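Local coordinates for putative pneumococcal surface protein (Streptococcus pneumoniae, PDB 4CNL) that binds choline through a chain of aromatic-lined repeats, probably holding the protein on the choline-bearing teichoic acids of the pneumococcal cell wall, at residues W146-V160 with V164-W177. Residues are numbered along the deposited sequence; the frame is centred on the assembly and turned at random.
With CHT (choline ion), chain E; CHT (choline ion), chain C; CHT (choline ion), chain F.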
loop_
_atom_site.group_PDB
_atom_site.type_symbol
_atom_site.label_atom_id
_atom_site.label_comp_id
_atom_site.label_asym_id
_atom_site.label_seq_id
_atom_site.Cartn_x
_atom_site.Cartn_y
_atom_site.Cartn_z
ATOM N N TRP A 146 0.793 -7.232 28.050
ATOM C CA TRP A 146 1.517 -8.471 27.828
ATOM C C TRP A 146 1.157 -9.077 26.492
ATOM O O TRP A 146 0.007 -8.988 26.046
ATOM C CB TRP A 146 1.223 -9.478 28.937
ATOM C CG TRP A 146 1.758 -9.059 30.244
ATOM C CD1 TRP A 146 1.136 -8.289 31.183
ATOM C CD2 TRP A 146 3.043 -9.385 30.776
ATOM N NE1 TRP A 146 1.960 -8.107 32.266
ATOM C CE2 TRP A 146 3.138 -8.772 32.040
ATOM C CE3 TRP A 146 4.123 -10.140 30.302
ATOM C CZ2 TRP A 146 4.275 -8.883 32.841
ATOM C CZ3 TRP A 146 5.251 -10.243 31.084
ATOM C CH2 TRP A 146 5.316 -9.628 32.352
ATOM N N GLN A 147 2.153 -9.672 25.847
ATOM C CA GLN A 147 1.925 -10.599 24.742
ATOM C C GLN A 147 2.619 -11.886 25.131
ATOM O O GLN A 147 3.849 -11.976 25.096
ATOM C CB GLN A 147 2.453 -10.043 23.412
ATOM C CG GLN A 147 2.391 -11.030 22.252
ATOM C CD GLN A 147 0.986 -11.530 21.965
ATOM O OE1 GLN A 147 -0.009 -10.840 22.228
ATOM N NE2 GLN A 147 0.899 -12.739 21.414
ATOM N N GLY A 148 1.834 -12.873 25.547
ATOM C CA GLY A 148 2.405 -14.073 26.133
ATOM C C GLY A 148 3.196 -13.681 27.366
ATOM O O GLY A 148 2.697 -12.944 28.217
ATOM N N ASN A 149 4.438 -14.156 27.440
ATOM C CA ASN A 149 5.306 -13.897 28.589
ATOM C C ASN A 149 6.202 -12.684 28.406
ATOM O O ASN A 149 7.163 -12.481 29.162
ATOM C CB ASN A 149 6.164 -15.124 28.872
ATOM C CG ASN A 149 5.328 -16.349 29.168
ATOM O OD1 ASN A 149 4.481 -16.328 30.058
ATOM N ND2 ASN A 149 5.548 -17.415 28.410
ATOM N N TYR A 150 5.894 -11.881 27.389
ATOM C CA TYR A 150 6.638 -10.663 27.124
ATOM C C TYR A 150 5.790 -9.443 27.405
ATOM O O TYR A 150 4.574 -9.469 27.215
ATOM C CB TYR A 150 7.105 -10.614 25.671
ATOM C CG TYR A 150 7.968 -11.774 25.280
ATOM C CD1 TYR A 150 9.329 -11.766 25.575
ATOM C CD2 TYR A 150 7.434 -12.883 24.622
ATOM C CE1 TYR A 150 10.135 -12.830 25.227
ATOM C CE2 TYR A 150 8.238 -13.956 24.273
ATOM C CZ TYR A 150 9.584 -13.920 24.575
ATOM O OH TYR A 150 10.390 -14.974 24.228
ATOM N N TYR A 151 6.436 -8.362 27.827
ATOM C CA TYR A 151 5.707 -7.135 28.130
ATOM C C TYR A 151 6.114 -6.014 27.207
ATOM O O TYR A 151 7.301 -5.703 27.078
ATOM C CB TYR A 151 5.949 -6.703 29.572
ATOM C CG TYR A 151 5.093 -5.534 30.009
ATOM C CD1 TYR A 151 3.758 -5.731 30.367
ATOM C CD2 TYR A 151 5.615 -4.252 30.094
ATOM C CE1 TYR A 151 2.964 -4.675 30.774
ATOM C CE2 TYR A 151 4.820 -3.178 30.511
ATOM C CZ TYR A 151 3.500 -3.409 30.849
ATOM O OH TYR A 151 2.713 -2.361 31.263
ATOM N N LEU A 152 5.128 -5.389 26.585
ATOM C CA LEU A 152 5.392 -4.214 25.759
ATOM C C LEU A 152 5.180 -2.954 26.592
ATOM O O LEU A 152 4.107 -2.756 27.183
ATOM C CB LEU A 152 4.483 -4.196 24.523
ATOM C CG LEU A 152 4.568 -5.323 23.476
ATOM C CD1 LEU A 152 6.011 -5.562 23.049
ATOM C CD2 LEU A 152 3.909 -6.639 23.949
ATOM N N LYS A 153 6.199 -2.104 26.639
ATOM C CA LYS A 153 6.162 -0.911 27.476
ATOM C C LYS A 153 5.289 0.170 26.827
ATOM O O LYS A 153 4.687 -0.070 25.783
ATOM C CB LYS A 153 7.583 -0.411 27.730
ATOM C CG LYS A 153 8.449 -1.454 28.464
ATOM C CD LYS A 153 9.896 -1.019 28.582
ATOM C CE LYS A 153 10.024 0.220 29.459
ATOM N NZ LYS A 153 11.433 0.453 29.878
ATOM N N SER A 154 5.212 1.343 27.451
ATOM C CA SER A 154 4.261 2.362 27.009
ATOM C C SER A 154 4.554 2.879 25.604
ATOM O O SER A 154 3.640 3.314 24.905
ATOM C CB SER A 154 4.220 3.536 27.995
ATOM O OG SER A 154 5.451 4.218 28.044
ATOM N N ASP A 155 5.813 2.824 25.181
ATOM C CA ASP A 155 6.160 3.248 23.824
ATOM C C ASP A 155 6.164 2.062 22.849
ATOM O O ASP A 155 6.594 2.188 21.698
ATOM C CB ASP A 155 7.518 3.968 23.814
ATOM C CG ASP A 155 8.663 3.085 24.276
ATOM O OD1 ASP A 155 8.421 1.909 24.628
ATOM O OD2 ASP A 155 9.819 3.568 24.287
ATOM N N GLY A 156 5.686 0.913 23.324
ATOM C CA GLY A 156 5.584 -0.281 22.506
ATOM C C GLY A 156 6.799 -1.194 22.551
ATOM O O GLY A 156 6.728 -2.333 22.081
ATOM N N LYS A 157 7.914 -0.704 23.080
ATOM C CA LYS A 157 9.143 -1.508 23.113
ATOM C C LYS A 157 9.039 -2.664 24.092
ATOM O O LYS A 157 8.519 -2.512 25.208
ATOM C CB LYS A 157 10.370 -0.657 23.477
ATOM C CG LYS A 157 10.752 0.371 22.424
ATOM C CD LYS A 157 12.024 1.131 22.772
ATOM C CE LYS A 157 12.155 2.362 21.854
ATOM N NZ LYS A 157 13.307 3.237 22.211
ATOM N N MET A 158 9.535 -3.823 23.665
ATOM C CA MET A 158 9.642 -4.979 24.556
ATOM C C MET A 158 10.551 -4.672 25.737
ATOM O O MET A 158 11.654 -4.149 25.571
ATOM C CB MET A 158 10.180 -6.192 23.805
ATOM C CG MET A 158 10.090 -7.481 24.609
ATOM S SD MET A 158 10.777 -8.889 23.721
ATOM C CE MET A 158 12.537 -8.572 23.874
ATOM N N ALA A 159 10.090 -5.013 26.935
ATOM C CA ALA A 159 10.895 -4.826 28.141
ATOM C C ALA A 159 11.973 -5.894 28.283
ATOM O O ALA A 159 11.751 -7.049 27.927
ATOM C CB ALA A 159 9.998 -4.837 29.375
ATOM N N VAL A 160 13.132 -5.506 28.818
ATOM C CA VAL A 160 14.184 -6.469 29.163
ATOM C C VAL A 160 14.847 -6.104 30.484
ATOM O O VAL A 160 15.096 -4.923 30.755
ATOM C CB VAL A 160 15.285 -6.563 28.086
ATOM C CG1 VAL A 160 14.749 -7.226 26.805
ATOM C CG2 VAL A 160 15.837 -5.188 27.767
ATOM N N VAL A 164 8.148 -4.586 35.547
ATOM C CA VAL A 164 7.124 -4.021 34.672
ATOM C C VAL A 164 5.720 -4.217 35.216
ATOM O O VAL A 164 5.509 -5.004 36.145
ATOM C CB VAL A 164 7.160 -4.658 33.263
ATOM C CG1 VAL A 164 8.538 -4.494 32.616
ATOM C CG2 VAL A 164 6.765 -6.123 33.332
ATOM N N ASP A 165 4.768 -3.513 34.600
ATOM C CA ASP A 165 3.337 -3.682 34.859
ATOM C C ASP A 165 3.019 -3.340 36.311
ATOM O O ASP A 165 2.683 -4.217 37.110
ATOM C CB ASP A 165 2.902 -5.111 34.519
ATOM C CG ASP A 165 1.405 -5.281 34.514
ATOM O OD1 ASP A 165 0.685 -4.269 34.656
ATOM O OD2 ASP A 165 0.945 -6.433 34.353
ATOM N N GLY A 166 3.135 -2.055 36.640
ATOM C CA GLY A 166 2.925 -1.588 37.999
ATOM C C GLY A 166 4.002 -2.105 38.925
ATOM O O GLY A 166 3.766 -2.290 40.122
ATOM N N GLY A 167 5.181 -2.365 38.361
ATOM C CA GLY A 167 6.306 -2.887 39.117
ATOM C C GLY A 167 6.079 -4.245 39.766
ATOM O O GLY A 167 6.717 -4.562 40.777
ATOM N N ARG A 168 5.180 -5.048 39.197
ATOM C CA ARG A 168 4.795 -6.320 39.811
ATOM C C ARG A 168 5.550 -7.535 39.274
ATOM O O ARG A 168 5.668 -8.548 39.967
ATOM C CB ARG A 168 3.290 -6.549 39.641
ATOM C CG ARG A 168 2.454 -5.590 40.472
ATOM C CD ARG A 168 0.987 -5.737 40.165
ATOM N NE ARG A 168 0.682 -5.254 38.808
ATOM C CZ ARG A 168 -0.527 -5.308 38.260
ATOM N NH1 ARG A 168 -1.528 -5.832 38.949
ATOM N NH2 ARG A 168 -0.737 -4.846 37.029
ATOM N N TYR A 169 6.049 -7.441 38.041
ATOM C CA TYR A 169 6.622 -8.599 37.362
ATOM C C TYR A 169 8.030 -8.311 36.889
ATOM O O TYR A 169 8.295 -7.234 36.345
ATOM C CB TYR A 169 5.772 -8.997 36.155
ATOM C CG TYR A 169 4.375 -9.441 36.485
ATOM C CD1 TYR A 169 4.110 -10.772 36.785
ATOM C CD2 TYR A 169 3.320 -8.540 36.489
ATOM C CE1 TYR A 169 2.833 -11.194 37.088
ATOM C CE2 TYR A 169 2.032 -8.958 36.788
ATOM C CZ TYR A 169 1.800 -10.288 37.086
ATOM O OH TYR A 169 0.531 -10.730 37.393
ATOM N N TYR A 170 8.929 -9.269 37.078
ATOM C CA TYR A 170 10.301 -9.114 36.614
ATOM C C TYR A 170 10.513 -9.873 35.312
ATOM O O TYR A 170 10.298 -11.094 35.237
ATOM C CB TYR A 170 11.305 -9.602 37.674
ATOM C CG TYR A 170 12.717 -9.598 37.135
ATOM C CD1 TYR A 170 13.449 -8.413 37.066
ATOM C CD2 TYR A 170 13.301 -10.768 36.661
ATOM C CE1 TYR A 170 14.742 -8.403 36.543
ATOM C CE2 TYR A 170 14.587 -10.764 36.138
ATOM C CZ TYR A 170 15.294 -9.577 36.081
ATOM O OH TYR A 170 16.574 -9.577 35.556
ATOM N N VAL A 171 10.935 -9.162 34.272
ATOM C CA VAL A 171 11.351 -9.862 33.068
ATOM C C VAL A 171 12.871 -9.885 32.985
ATOM O O VAL A 171 13.531 -8.885 33.254
ATOM C CB VAL A 171 10.761 -9.226 31.795
ATOM C CG1 VAL A 171 9.250 -9.393 31.786
ATOM C CG2 VAL A 171 11.125 -7.751 31.707
ATOM N N GLY A 172 13.423 -11.044 32.641
ATOM C CA GLY A 172 14.867 -11.191 32.519
ATOM C C GLY A 172 15.417 -10.497 31.291
ATOM O O GLY A 172 14.663 -9.886 30.523
ATOM N N ALA A 173 16.735 -10.569 31.101
ATOM C CA ALA A 173 17.354 -9.897 29.959
ATOM C C ALA A 173 16.794 -10.375 28.620
ATOM O O ALA A 173 16.779 -9.610 27.655
ATOM C CB ALA A 173 18.857 -10.086 29.990
ATOM N N ASP A 174 16.331 -11.624 28.548
ATOM C CA ASP A 174 15.760 -12.144 27.306
ATOM C C ASP A 174 14.312 -11.669 27.059
ATOM O O ASP A 174 13.727 -11.962 26.013
ATOM C CB ASP A 174 15.834 -13.681 27.273
ATOM C CG ASP A 174 15.073 -14.347 28.412
ATOM O OD1 ASP A 174 14.423 -13.643 29.210
ATOM O OD2 ASP A 174 15.130 -15.598 28.509
ATOM N N GLY A 175 13.757 -10.916 28.006
ATOM C CA GLY A 175 12.413 -10.376 27.873
ATOM C C GLY A 175 11.331 -11.248 28.482
ATOM O O GLY A 175 10.177 -10.834 28.583
ATOM N N VAL A 176 11.702 -12.442 28.920
ATOM C CA VAL A 176 10.701 -13.413 29.368
ATOM C C VAL A 176 10.378 -13.298 30.852
ATOM O O VAL A 176 11.284 -13.293 31.691
ATOM C CB VAL A 176 11.169 -14.861 29.090
ATOM C CG1 VAL A 176 10.151 -15.865 29.630
ATOM C CG2 VAL A 176 11.392 -15.067 27.606
ATOM N N TRP A 177 9.093 -13.200 31.183
ATOM C CA TRP A 177 8.678 -13.423 32.563
ATOM C C TRP A 177 8.688 -14.928 32.805
ATOM O O TRP A 177 7.886 -15.664 32.225
ATOM C CB TRP A 177 7.294 -12.844 32.842
ATOM C CG TRP A 177 6.868 -13.086 34.260
ATOM C CD1 TRP A 177 7.405 -12.529 35.379
ATOM C CD2 TRP A 177 5.838 -13.976 34.703
ATOM N NE1 TRP A 177 6.757 -13.005 36.503
ATOM C CE2 TRP A 177 5.797 -13.901 36.112
ATOM C CE3 TRP A 177 4.953 -14.836 34.048
ATOM C CZ2 TRP A 177 4.895 -14.642 36.872
ATOM C CZ3 TRP A 177 4.061 -15.573 34.809
ATOM C CH2 TRP A 177 4.039 -15.469 36.202
HETATM C C4 CHT E . 0.591 -11.397 33.692
HETATM C C5 CHT E . 0.925 -12.069 32.368
HETATM C C6 CHT E . 2.596 -13.344 31.310
HETATM C C7 CHT E . 3.047 -12.233 33.343
HETATM C C8 CHT E . 1.602 -14.098 33.308
HETATM O O6 CHT E . -0.533 -10.555 33.486
HETATM N N1 CHT E . 2.051 -12.941 32.580
HETATM C C4 CHT C . 8.655 -13.931 20.276
HETATM C C5 CHT C . 10.068 -13.717 20.798
HETATM C C6 CHT C . 10.539 -11.860 19.394
HETATM C C7 CHT C . 9.538 -11.505 21.523
HETATM C C8 CHT C . 11.740 -12.220 21.364
HETATM O O6 CHT C . 8.716 -14.304 18.903
HETATM N N1 CHT C . 10.447 -12.322 20.752
HETATM C C4 CHT F . 5.043 4.834 19.264
HETATM C C5 CHT F . 6.341 4.632 18.491
HETATM C C6 CHT F . 5.046 4.016 16.597
HETATM C C7 CHT F . 7.355 3.605 16.652
HETATM C C8 CHT F . 5.900 2.351 18.024
HETATM O O6 CHT F . 5.334 5.445 20.513
HETATM N N1 CHT F . 6.156 3.648 17.446
HETATM O O HOH W 1 9.257 -8.309 28.017
HETATM O O HOH W 2 -0.121 -2.611 32.276
#
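The last choline site of the repeat array forms where the hairpin of strands 145-147 and 150-152 packs on the following hairpin, 162-164 with 169-171, and on the chain to Trp177. Trp146, Tyr169 and Trp177 make its aromatic box. The edge of the Trp146 indole points at the face of Tyr169, their planes 79° apart, while Trp146 CZ3 lies 3.7 Å from Trp177 CB. Methyl C7 of the chain E choline sits over a face of all three rings, and Gly148 and Asn149 complete the pocket. On the pyrrole edge, beside the corner that meets Tyr169, Trp146 NE1 donates a nearly straight bond to Asp165 OD2 (2.9 Å, 165°); OD2 lies in the indole plane, whereas NE1 comes at the carboxylate from above its plane. This bond fixes the turn of the Trp146 ring, whose other face is covered by Tyr151 CD1. Asp165, a second-shell residue behind Trp146, is held by Arg168: NE bonds its backbone O and NH2 makes a salt bridge to OD1. Tyr151, its ring swung anti to the backbone N (chi1 -173°), receives Val164 CB in an off-centre CH-pi contact; Val164 CG1 reaches Ala159 CB at 3.6 Å. Trp177 N donates to Asn149 O at 2.9 Å. Nearby, a water accepts from Tyr151 N and bonds Ala159 O and Gly175 O, bridging the two segments. Val176 CG2 packs 3.5 Å from CE1 of Tyr150, whose ring, with Met158, Trp123 and Trp132, lines the preceding choline site. Such aromatic boxes between successive hairpins are the hallmark of the choline-binding repeat solenoid.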